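Local coordinates for Sca-family protein (PDB 4LQ8) that is a rickettsial surface cell antigen, here represented by its N-terminal head domain, and is probably involved in cell adhesion, at residues A[107-110]-A[114-117]; A[117-122]-A[324-329]; A[154-157]-A[161-164]. One frame throughout, in Å; residues are numbered along the deposited sequence.

Contact 1 (A[107-110]-A[114-117]); sequences EEKE and TLST
Glu108 reaches from its helix with an extended side chain and brings one carboxylate oxygen, OE2, to the start of the next helix, while its aliphatic part lies against Leu115. That oxygen carries the polar half of the contact. It accepts a hydrogen bond from a water, with 2.9 Å between Glu108 OE2 and the water oxygen. The same water in turn accepts the backbone N-H of Thr117, at 2.9 Å from Thr117 N, and so forms a bridge between carboxylate and backbone. OE2 also accepts the N-H of Phe118, one residue further on. A carboxylate set against the first-turn N-H groups of a helix would be expected to gain from the positive end of the helix dipole. In plain packing, Glu108 OE2 also comes within 3.4 Å of Thr117 CB.

The apolar half rests mainly on one methyl of Leu115. Leu115 CD2 lies 3.8 Å from Glu108 CB, and it also meets the backbone of the next residue, with Lys109 N again 3.8 Å away. Lys109 CG lies 3.9 Å from Leu115 CD2, but the rest of that side chain turns away to a salt bridge with Glu106.

A torsion, a backbone turn and an aspartate of the connection position these groups. Glu108 has CG anti to its backbone nitrogen (chi1 -160°), which directs the chain across to the second segment. Leu115 takes up left-handed helical backbone angles at the N-cap position, and Asp112 accepts the N-H of Ser116 and a hydrogen bond from the Thr114 hydroxyl. The whole is a tight turn joining helices 95-111 and 116-120, laid at the surface over helix 64-90, where Ile82 receives both Leu115 and Lys109 and Lys78 bonds to the Thr114 carbonyl.

Contact 2 (A[117-122]-A[324-329]); sequences TFFGNP and QSVDLS
Phe119 and Val326 are brought together by two matching first torsions: CG of Phe119 lies anti to its own carbonyl carbon (chi1 -73°), and so does CG1 of Val326 (chi1 -67°). Val326 CG1 thereby meets the root of the aromatic side chain, 3.5 Å from Phe119 CB. CG2, the other branch, stands over one face of the ring, offset toward its rim, so the valine straddles the junction of CB and ring while the two side chains run at about a right angle. On the opposite face Phe118 CD2 sits over the centre of the Phe119 ring, 3.9 Å above the plane, and the ring is thus held between its chain neighbour and the valine. Leu328 adds a looser touch, its CD2 4.3 Å from Phe119 CE1.

Beyond the apolar patch, the hydroxyl of Ser329 donates to Asp327, with 2.6 Å between Ser329 OG and Asp327 OD1, on the syn side of the carboxylate. The other oxygen of Asp327 forms a salt bridge with Lys312 of helix 308-320, which ties the turn at Asp327 to that helix.

Ile128 of helix 125-132 touches both Phe119 and Leu328, and Leu81 of helix 64-90 meets Phe119. The arrangement is a small apolar seam between a helical layer and the loop leading into strand 329-332, which pairs in parallel with strand 282-285 in the mixed β-sheet.

Contact 3 (A[154-157]-A[161-164]); sequences NTFS and GYPG
Tyr162 and Phe156 meet in a T-shaped (edge-to-face) stack, the edge of the phenylalanine directed at the face of the tyrosine. The ring planes stand at 88° with centroids 5.2 Å apart, and the leading atom is Phe156 CD1, 3.7 Å from Tyr162 CZ and displaced toward the rim of the ring. Tyr162 keeps CG anti to its backbone nitrogen (chi1 -173°), which runs the ring back alongside the end of the helix, with Tyr162 CD2 3.7 Å from Phe156 O. Thr155 CG2 lies over one face of the Phe156 ring.

This is the exit from helix 135-155: Phe156 is the first residue to leave helical angles, and the chain turns back on itself before strand 167-168. The backbone closes the turn through Ser157, whose O accepts from Tyr162 N at 3.1 Å; the N-H...O angle is 154°. Gly161, just before that donor, has a positive phi at which a side chain would run into the preceding carbonyl oxygen. The helix end is also tied to the turn by Ser160, bonded through its hydroxyl to the Asn154 carbonyl, and Pro64 at the start of helix 64-90 touches both aromatic side chains.

In the fold
After strand 33-37 the chain forms helix 64-90, which side chains of all three contacts touch. Helix 95-111 then leads to contact 1, which closes the short turn into helix 116-120. Contact 2 opens where contact 1 ends, the two sharing Thr117, and it does not close until 324-329, some 200 residues later, joining helix 116-120 to the loop before strand 329-332. Contact 3 is nested inside that long loop: it closes the turn after helix 135-155, before strand 167-168 and the run of strands after it. Contacts 1 and 2 adjoin, with centres about 11 Å apart, whereas the centre of contact 3 lies about 31 Å from that of contact 2, across the chain's centre.

Contact 1 (A[107-110]-A[114-117])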
loop_
_atom_site.group_PDB
_atom_site.type_symbol
_atom_site.label_atom_id
_atom_site.label_comp_id
_atom_site.label_asym_id
_atom_site.label_seq_id
_atom_site.Cartn_x
_atom_site.Cartn_y
_atom_site.Cartn_z
ATOM N N GLU A 107 -8.336 26.182 0.633
ATOM C CA GLU A 107 -9.392 26.321 -0.358
ATOM C C GLU A 107 -9.713 24.977 -0.997
ATOM O O GLU A 107 -10.884 24.624 -1.136
ATOM C CB GLU A 107 -9.001 27.352 -1.432
ATOM C CG GLU A 107 -9.265 28.779 -0.981
ATOM C CD GLU A 107 -8.788 29.890 -1.898
ATOM O OE1 GLU A 107 -8.255 29.591 -2.993
ATOM O OE2 GLU A 107 -8.940 31.069 -1.507
ATOM N N GLU A 108 -8.684 24.215 -1.345
ATOM C CA GLU A 108 -8.895 22.899 -1.929
ATOM C C GLU A 108 -9.533 21.878 -0.940
ATOM O O GLU A 108 -10.410 21.104 -1.348
ATOM C CB GLU A 108 -7.623 22.355 -2.525
ATOM C CG GLU A 108 -7.969 21.270 -3.513
ATOM C CD GLU A 108 -6.792 20.619 -4.184
ATOM O OE1 GLU A 108 -5.866 21.343 -4.619
ATOM O OE2 GLU A 108 -6.840 19.381 -4.341
ATOM N N LYS A 109 -9.097 21.888 0.336
ATOM C CA LYS A 109 -9.645 21.014 1.376
ATOM C C LYS A 109 -11.168 21.177 1.491
ATOM O O LYS A 109 -11.861 20.187 1.679
ATOM C CB LYS A 109 -8.991 21.284 2.743
ATOM C CG LYS A 109 -7.695 20.528 2.973
ATOM C CD LYS A 109 -6.874 21.124 4.144
ATOM C CE LYS A 109 -7.503 20.979 5.512
ATOM N NZ LYS A 109 -6.799 21.794 6.547
ATOM N N GLU A 110 -11.669 22.417 1.344
ATOM C CA GLU A 110 -13.099 22.765 1.421
ATOM C C GLU A 110 -13.912 22.208 0.247
ATOM O O GLU A 110 -15.103 21.949 0.401
ATOM C CB GLU A 110 -13.289 24.293 1.507
ATOM C CG GLU A 110 -12.958 24.884 2.864
ATOM C CD GLU A 110 -14.026 24.696 3.925
ATOM O OE1 GLU A 110 -14.887 25.595 4.068
ATOM O OE2 GLU A 110 -13.991 23.659 4.626
ATOM N N THR A 114 -10.169 14.759 -0.408
ATOM C CA THR A 114 -9.226 13.776 -0.968
ATOM C C THR A 114 -8.010 14.480 -1.608
ATOM O O THR A 114 -7.032 13.814 -1.940
ATOM C CB THR A 114 -9.935 12.781 -1.942
ATOM O OG1 THR A 114 -10.089 13.387 -3.230
ATOM C CG2 THR A 114 -11.287 12.268 -1.410
ATOM N N LEU A 115 -8.093 15.824 -1.805
ATOM C CA LEU A 115 -7.035 16.692 -2.364
ATOM C C LEU A 115 -6.411 16.160 -3.643
ATOM O O LEU A 115 -5.190 16.175 -3.814
ATOM C CB LEU A 115 -5.963 16.978 -1.300
ATOM C CG LEU A 115 -6.427 17.889 -0.147
ATOM C CD1 LEU A 115 -5.559 17.702 1.058
ATOM C CD2 LEU A 115 -6.413 19.346 -0.554
ATOM N N SER A 116 -7.265 15.676 -4.542
ATOM C CA SER A 116 -6.855 15.079 -5.809
ATOM C C SER A 116 -6.000 16.077 -6.661
ATOM O O SER A 116 -4.922 15.714 -7.134
ATOM C CB SER A 116 -8.089 14.590 -6.566
ATOM O OG SER A 116 -7.721 13.960 -7.780
ATOM N N THR A 117 -6.441 17.333 -6.764
ATOM C CA THR A 117 -5.711 18.370 -7.513
ATOM C C THR A 117 -4.372 18.697 -6.824
ATOM O O THR A 117 -3.358 18.744 -7.501
ATOM C CB THR A 117 -6.605 19.602 -7.774
ATOM O OG1 THR A 117 -7.775 19.149 -8.453
ATOM C CG2 THR A 117 -5.902 20.676 -8.635
HETATM O O HOH W 1 -9.032 18.232 -5.780
#

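Contact 2 (A[117-122]-A[324-329])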
loop_
_atom_site.group_PDB
_atom_site.type_symbol
_atom_site.label_atom_id
_atom_site.label_comp_id
_atom_site.label_asym_id
_atom_site.label_seq_id
_atom_site.Cartn_x
_atom_site.Cartn_y
_atom_site.Cartn_z
ATOM N N THR A 117 -6.441 17.333 -6.764
ATOM C CA THR A 117 -5.711 18.370 -7.513
ATOM C C THR A 117 -4.372 18.697 -6.824
ATOM O O THR A 117 -3.358 18.744 -7.501
ATOM C CB THR A 117 -6.605 19.602 -7.774
ATOM O OG1 THR A 117 -7.775 19.149 -8.453
ATOM C CG2 THR A 117 -5.902 20.676 -8.635
ATOM N N PHE A 118 -4.367 18.861 -5.486
ATOM C CA PHE A 118 -3.138 19.115 -4.742
ATOM C C PHE A 118 -2.072 18.042 -5.033
ATOM O O PHE A 118 -0.939 18.385 -5.371
ATOM C CB PHE A 118 -3.406 19.162 -3.227
ATOM C CG PHE A 118 -2.162 19.477 -2.420
ATOM C CD1 PHE A 118 -1.749 20.795 -2.226
ATOM C CD2 PHE A 118 -1.389 18.458 -1.880
ATOM C CE1 PHE A 118 -0.586 21.086 -1.492
ATOM C CE2 PHE A 118 -0.225 18.750 -1.156
ATOM C CZ PHE A 118 0.159 20.060 -0.959
ATOM N N PHE A 119 -2.423 16.754 -4.868
ATOM C CA PHE A 119 -1.447 15.663 -5.027
ATOM C C PHE A 119 -1.041 15.402 -6.471
ATOM O O PHE A 119 0.069 14.927 -6.703
ATOM C CB PHE A 119 -1.909 14.373 -4.330
ATOM C CG PHE A 119 -1.811 14.483 -2.823
ATOM C CD1 PHE A 119 -0.577 14.426 -2.183
ATOM C CD2 PHE A 119 -2.956 14.663 -2.041
ATOM C CE1 PHE A 119 -0.483 14.605 -0.804
ATOM C CE2 PHE A 119 -2.863 14.808 -0.660
ATOM C CZ PHE A 119 -1.627 14.775 -0.046
ATOM N N GLY A 120 -1.890 15.770 -7.426
ATOM C CA GLY A 120 -1.562 15.630 -8.840
ATOM C C GLY A 120 -0.803 16.817 -9.410
ATOM O O GLY A 120 -0.435 16.811 -10.591
ATOM N N ASN A 121 -0.558 17.867 -8.586
ATOM C CA ASN A 121 0.129 19.070 -9.080
ATOM C C ASN A 121 1.634 18.938 -8.878
ATOM O O ASN A 121 2.062 18.919 -7.730
ATOM C CB ASN A 121 -0.429 20.329 -8.378
ATOM C CG ASN A 121 0.128 21.640 -8.889
ATOM O OD1 ASN A 121 1.119 21.714 -9.640
ATOM N ND2 ASN A 121 -0.506 22.709 -8.496
ATOM N N PRO A 122 2.469 18.879 -9.944
ATOM C CA PRO A 122 3.932 18.757 -9.736
ATOM C C PRO A 122 4.588 19.917 -8.962
ATOM O O PRO A 122 5.672 19.733 -8.401
ATOM C CB PRO A 122 4.489 18.620 -11.159
ATOM C CG PRO A 122 3.464 19.218 -12.043
ATOM C CD PRO A 122 2.140 18.913 -11.387
ATOM N N GLN A 324 -8.551 6.969 -4.799
ATOM C CA GLN A 324 -8.015 8.056 -3.991
ATOM C C GLN A 324 -6.531 7.936 -3.687
ATOM O O GLN A 324 -5.937 8.887 -3.176
ATOM C CB GLN A 324 -8.820 8.156 -2.711
ATOM C CG GLN A 324 -10.276 8.542 -2.961
ATOM C CD GLN A 324 -11.059 8.535 -1.679
ATOM O OE1 GLN A 324 -10.511 8.470 -0.567
ATOM N NE2 GLN A 324 -12.358 8.531 -1.799
ATOM N N SER A 325 -5.928 6.774 -3.984
ATOM C CA SER A 325 -4.508 6.558 -3.724
ATOM C C SER A 325 -3.651 7.618 -4.384
ATOM O O SER A 325 -3.911 8.024 -5.529
ATOM C CB SER A 325 -4.065 5.190 -4.239
ATOM O OG SER A 325 -4.537 4.190 -3.359
ATOM N N VAL A 326 -2.643 8.078 -3.651
ATOM C CA VAL A 326 -1.659 9.010 -4.188
ATOM C C VAL A 326 -0.303 8.291 -4.107
ATOM O O VAL A 326 -0.095 7.453 -3.218
ATOM C CB VAL A 326 -1.724 10.425 -3.545
ATOM C CG1 VAL A 326 -3.029 11.107 -3.931
ATOM C CG2 VAL A 326 -1.605 10.343 -2.029
ATOM N N ASP A 327 0.576 8.563 -5.064
ATOM C CA ASP A 327 1.829 7.830 -5.234
ATOM C C ASP A 327 2.723 7.801 -3.966
ATOM O O ASP A 327 3.016 6.703 -3.459
ATOM C CB ASP A 327 2.594 8.296 -6.481
ATOM C CG ASP A 327 3.755 7.396 -6.786
ATOM O OD1 ASP A 327 4.682 7.344 -5.973
ATOM O OD2 ASP A 327 3.687 6.666 -7.782
ATOM N N LEU A 328 3.155 8.953 -3.478
ATOM C CA LEU A 328 3.991 9.071 -2.252
ATOM C C LEU A 328 5.131 8.016 -2.159
ATOM O O LEU A 328 5.278 7.333 -1.140
ATOM C CB LEU A 328 3.114 9.068 -0.966
ATOM C CG LEU A 328 1.956 10.079 -0.871
ATOM C CD1 LEU A 328 1.224 9.941 0.471
ATOM C CD2 LEU A 328 2.463 11.523 -1.046
ATOM N N SER A 329 5.911 7.866 -3.238
ATOM C CA SER A 329 6.988 6.883 -3.282
ATOM C C SER A 329 8.281 7.435 -3.858
ATOM O O SER A 329 8.270 8.442 -4.563
ATOM C CB SER A 329 6.551 5.610 -4.007
ATOM O OG SER A 329 6.654 5.794 -5.407
#

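Contact 3 (A[154-157]-A[161-164])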
loop_
_atom_site.group_PDB
_atom_site.type_symbol
_atom_site.label_atom_id
_atom_site.label_comp_id
_atom_site.label_asym_id
_atom_site.label_seq_id
_atom_site.Cartn_x
_atom_site.Cartn_y
_atom_site.Cartn_z
ATOM N N ASN A 154 -9.725 -6.541 11.926
ATOM C CA ASN A 154 -10.634 -6.945 13.002
ATOM C C ASN A 154 -12.111 -6.662 12.691
ATOM O O ASN A 154 -12.949 -7.452 13.099
ATOM C CB ASN A 154 -10.250 -6.345 14.355
ATOM C CG ASN A 154 -8.945 -6.856 14.927
ATOM O OD1 ASN A 154 -8.431 -7.919 14.555
ATOM N ND2 ASN A 154 -8.367 -6.098 15.848
ATOM N N THR A 155 -12.438 -5.555 11.984
ATOM C CA THR A 155 -13.817 -5.221 11.615
ATOM C C THR A 155 -14.399 -6.212 10.574
ATOM O O THR A 155 -15.572 -6.569 10.657
ATOM C CB THR A 155 -13.897 -3.746 11.128
ATOM O OG1 THR A 155 -13.456 -2.889 12.174
ATOM C CG2 THR A 155 -15.301 -3.320 10.689
ATOM N N PHE A 156 -13.590 -6.620 9.596
ATOM C CA PHE A 156 -14.053 -7.451 8.496
ATOM C C PHE A 156 -13.492 -8.865 8.493
ATOM O O PHE A 156 -13.522 -9.515 7.462
ATOM C CB PHE A 156 -13.777 -6.741 7.154
ATOM C CG PHE A 156 -14.409 -5.363 7.083
ATOM C CD1 PHE A 156 -15.751 -5.212 6.756
ATOM C CD2 PHE A 156 -13.668 -4.223 7.391
ATOM C CE1 PHE A 156 -16.325 -3.944 6.677
ATOM C CE2 PHE A 156 -14.249 -2.960 7.334
ATOM C CZ PHE A 156 -15.580 -2.828 7.001
ATOM N N SER A 157 -13.018 -9.341 9.644
ATOM C CA SER A 157 -12.446 -10.676 9.819
ATOM C C SER A 157 -13.577 -11.688 9.823
ATOM O O SER A 157 -14.625 -11.397 10.401
ATOM C CB SER A 157 -11.750 -10.742 11.177
ATOM O OG SER A 157 -11.154 -12.000 11.427
ATOM N N GLY A 161 -16.689 -12.707 12.856
ATOM C CA GLY A 161 -18.076 -13.003 12.517
ATOM C C GLY A 161 -18.580 -12.303 11.273
ATOM O O GLY A 161 -19.770 -12.361 10.990
ATOM N N TYR A 162 -17.701 -11.643 10.507
ATOM C CA TYR A 162 -18.147 -10.992 9.272
ATOM C C TYR A 162 -18.292 -12.070 8.172
ATOM O O TYR A 162 -17.310 -12.775 7.868
ATOM C CB TYR A 162 -17.203 -9.848 8.867
ATOM C CG TYR A 162 -17.685 -9.027 7.687
ATOM C CD1 TYR A 162 -18.710 -8.091 7.833
ATOM C CD2 TYR A 162 -17.055 -9.116 6.447
ATOM C CE1 TYR A 162 -19.121 -7.295 6.761
ATOM C CE2 TYR A 162 -17.467 -8.334 5.369
ATOM C CZ TYR A 162 -18.498 -7.423 5.530
ATOM O OH TYR A 162 -18.885 -6.634 4.473
ATOM N N PRO A 163 -19.527 -12.296 7.643
ATOM C CA PRO A 163 -19.703 -13.341 6.614
ATOM C C PRO A 163 -18.882 -13.017 5.375
ATOM O O PRO A 163 -18.859 -11.860 4.940
ATOM C CB PRO A 163 -21.216 -13.334 6.345
ATOM C CG PRO A 163 -21.820 -12.593 7.501
ATOM C CD PRO A 163 -20.792 -11.577 7.884
ATOM N N GLY A 164 -18.129 -14.011 4.901
ATOM C CA GLY A 164 -17.223 -13.875 3.763
ATOM C C GLY A 164 -16.036 -12.981 4.068
ATOM O O GLY A 164 -15.332 -12.530 3.152
#